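Local atomic coordinates of tryparedoxin II (Crithidia fasciculata, PDB entry 1I5G), a protein that probably acts as a thioredoxin-like electron carrier that takes reducing equivalents from trypanothione, and here binds the related thiol glutathionylspermidine. Residues I68-S73 / F104-I109. The protein carries 1 engineered substitution. Numbering follows the deposited sequence.
Sequences ISWDES and FDVKSI. With TS5 (glutathionylspermidine), chain C.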
# COMPACT_ATOMS: atom_id res chain seq x y z
N ILE A 68 -1.63 3.97 -2.37
CA ILE A 68 -1.02 5.14 -3.00
C ILE A 68 -1.85 5.31 -4.28
O ILE A 68 -1.71 4.56 -5.24
CB ILE A 68 0.47 4.95 -3.26
CG1 ILE A 68 1.23 4.48 -2.02
CG2 ILE A 68 1.01 6.28 -3.78
CD1 ILE A 68 1.06 5.35 -0.80
N SER A 69 -2.73 6.31 -4.28
CA SER A 69 -3.78 6.38 -5.29
C SER A 69 -3.44 7.13 -6.55
O SER A 69 -3.02 8.28 -6.50
CB SER A 69 -5.01 7.04 -4.66
OG SER A 69 -5.96 7.43 -5.64
N TRP A 70 -3.66 6.49 -7.68
CA TRP A 70 -3.63 7.17 -8.96
C TRP A 70 -5.04 7.54 -9.39
O TRP A 70 -5.31 7.70 -10.58
CB TRP A 70 -2.99 6.29 -10.03
CG TRP A 70 -1.50 6.14 -10.01
CD1 TRP A 70 -0.60 6.52 -9.05
CD2 TRP A 70 -0.71 5.57 -11.06
NE1 TRP A 70 0.68 6.21 -9.42
CE2 TRP A 70 0.64 5.62 -10.66
CE3 TRP A 70 -1.00 5.02 -12.31
CZ2 TRP A 70 1.67 5.15 -11.45
CZ3 TRP A 70 0.03 4.54 -13.09
CH2 TRP A 70 1.35 4.62 -12.66
N ASP A 71 -5.99 7.73 -8.49
CA ASP A 71 -7.35 8.05 -8.87
C ASP A 71 -7.44 9.44 -9.47
O ASP A 71 -6.60 10.33 -9.28
CB ASP A 71 -8.25 7.92 -7.63
CG ASP A 71 -8.55 6.49 -7.28
OD1 ASP A 71 -9.32 5.84 -8.05
OD2 ASP A 71 -8.03 5.97 -6.25
N GLU A 72 -8.51 9.61 -10.26
CA GLU A 72 -8.69 10.83 -11.06
C GLU A 72 -9.21 12.03 -10.28
O GLU A 72 -9.00 13.20 -10.65
CB GLU A 72 -9.72 10.57 -12.16
CG GLU A 72 -9.44 9.38 -13.06
CD GLU A 72 -10.39 9.25 -14.24
OE1 GLU A 72 -10.13 9.95 -15.25
OE2 GLU A 72 -11.37 8.48 -14.13
N SER A 73 -9.90 11.79 -9.19
CA SER A 73 -10.54 12.85 -8.44
C SER A 73 -10.67 12.42 -6.99
O SER A 73 -10.58 11.23 -6.62
CB SER A 73 -11.97 13.16 -8.91
OG SER A 73 -12.86 12.08 -8.64
N PHE A 104 9.79 4.27 -6.21
CA PHE A 104 9.69 2.82 -6.34
C PHE A 104 9.52 2.38 -7.78
O PHE A 104 9.06 1.26 -8.03
CB PHE A 104 8.49 2.29 -5.55
CG PHE A 104 8.58 2.46 -4.06
CD1 PHE A 104 9.74 2.30 -3.33
CD2 PHE A 104 7.45 2.76 -3.32
CE1 PHE A 104 9.77 2.46 -1.98
CE2 PHE A 104 7.49 2.91 -1.94
CZ PHE A 104 8.65 2.77 -1.26
N ASP A 105 9.85 3.27 -8.69
CA ASP A 105 9.90 2.89 -10.10
C ASP A 105 8.58 2.37 -10.64
O ASP A 105 8.54 1.44 -11.45
CB ASP A 105 10.87 1.73 -10.34
CG ASP A 105 12.27 2.05 -9.90
OD1 ASP A 105 12.71 3.21 -10.02
OD2 ASP A 105 12.95 1.11 -9.43
N VAL A 106 7.50 2.99 -10.19
CA VAL A 106 6.20 2.45 -10.58
C VAL A 106 5.80 3.02 -11.92
O VAL A 106 5.63 4.24 -12.07
CB VAL A 106 5.14 2.81 -9.54
CG1 VAL A 106 3.80 2.22 -9.93
CG2 VAL A 106 5.53 2.31 -8.17
N LYS A 107 5.67 2.15 -12.90
CA LYS A 107 5.30 2.60 -14.25
C LYS A 107 3.90 2.18 -14.65
O LYS A 107 3.29 2.75 -15.55
CB LYS A 107 6.29 2.13 -15.31
CG LYS A 107 7.76 2.40 -14.95
CD LYS A 107 8.13 3.86 -15.13
CE LYS A 107 9.63 4.10 -14.92
NZ LYS A 107 9.95 5.53 -15.18
N SER A 108 3.38 1.17 -13.97
CA SER A 108 2.07 0.60 -14.20
C SER A 108 1.36 0.25 -12.91
O SER A 108 2.02 0.12 -11.89
CB SER A 108 2.08 -0.61 -15.13
OG SER A 108 2.77 -1.67 -14.51
N ILE A 109 0.05 0.09 -12.94
CA ILE A 109 -0.80 -0.35 -11.86
C ILE A 109 -1.63 -1.54 -12.33
O ILE A 109 -1.95 -1.62 -13.52
CB ILE A 109 -1.67 0.77 -11.29
CG1 ILE A 109 -2.56 1.42 -12.35
CG2 ILE A 109 -0.77 1.82 -10.62
CD1 ILE A 109 -3.61 2.34 -11.73
N1 TS5 C . -1.60 -6.26 -17.50
CA1 TS5 C . -0.80 -5.41 -16.60
C1 TS5 C . -1.11 -5.74 -15.16
OE1 TS5 C . -0.31 -5.40 -14.26
OE2 TS5 C . -2.19 -6.33 -14.90
CB1 TS5 C . -1.03 -3.91 -16.79
CG1 TS5 C . -2.39 -3.45 -16.29
CD1 TS5 C . -2.69 -2.16 -17.00
O1 TS5 C . -3.03 -2.06 -18.26
N2 TS5 C . -2.62 -1.02 -16.31
CA2 TS5 C . -2.58 0.30 -16.85
C2 TS5 C . -1.38 1.13 -16.47
O2 TS5 C . -0.87 1.13 -15.23
CB2 TS5 C . -3.79 1.05 -16.28
SG2 TS5 C . -5.36 0.14 -16.30
N3 TS5 C . -0.99 1.86 -17.54
CA3 TS5 C . 0.01 2.89 -17.33
C3 TS5 C . 1.27 2.64 -18.11
O3 TS5 C . 1.65 1.39 -18.22
N1' TS5 C . 2.03 3.56 -18.69
C1' TS5 C . 3.41 3.29 -19.00
C2' TS5 C . 3.53 3.42 -20.51
N2' TS5 C . 5.16 3.36 -22.40
C3' TS5 C . 5.00 3.42 -20.95
C4' TS5 C . 6.54 3.33 -22.86
C5' TS5 C . 6.75 3.80 -24.30
C6' TS5 C . 8.22 3.93 -24.70
C7' TS5 C . 8.45 3.78 -26.20
N3' TS5 C . 9.83 3.96 -26.67
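The loop 104-109, which carries the glutathionylspermidine-pocket residues Lys-107, Ser-108 and Ile-109 and leads to the cis-proline region of the thioredoxin fold, is backed by the indole of Trp-70. Trp-70 thus lies behind the pocket as a second-shell residue. Methyl CG2 of Ile-109 points into one face of the six-membered ring. It sits 3.7 Å from the ring centroid, 13° off the normal, a CH-pi contact. Its closest ring atom is Trp-70 CE3, 3.6 Å away. CD1 of Ile-109 approaches the same CE3 at 3.8 Å. In Ile-109, CG2 lies anti to the carbonyl carbon and CG1 between the backbone N and that carbon (chi1 58°). Thus CG2 meets the ring while CG1 also borders ligand atom O2. At the far end of the indole, Trp-70 CZ2 meets Val-106 CG1 at 3.9 Å, and the carbonyl O of Lys-107 lies in the ring plane, at its edge. The pyrrole nitrogen NE1 bonds to Thr-101 OG1 in helix 94-103, which helps fix the rotation of the ring.

As in other thioredoxin-like proteins, the backbone before strand 111-116 pairs with the glutathionyl part of the ligand. Ile-109 N donates to TS5 O2 (2.7 Å), and TS5 N2 donates to Ile-109 O (2.9 Å). With only an alanine side chain at Trp-70, Ile-109 CG2 would probably lose the face it packs on and Thr-101 OG1 its indole N-H partner. Next to the tryptophan, Ser-69 OG accepts from Asp-71 N (2.9 Å) in an ST turn and donates to Asp-71 OD2. The other carboxylate oxygen, OD1, accepts from Ser-38 N.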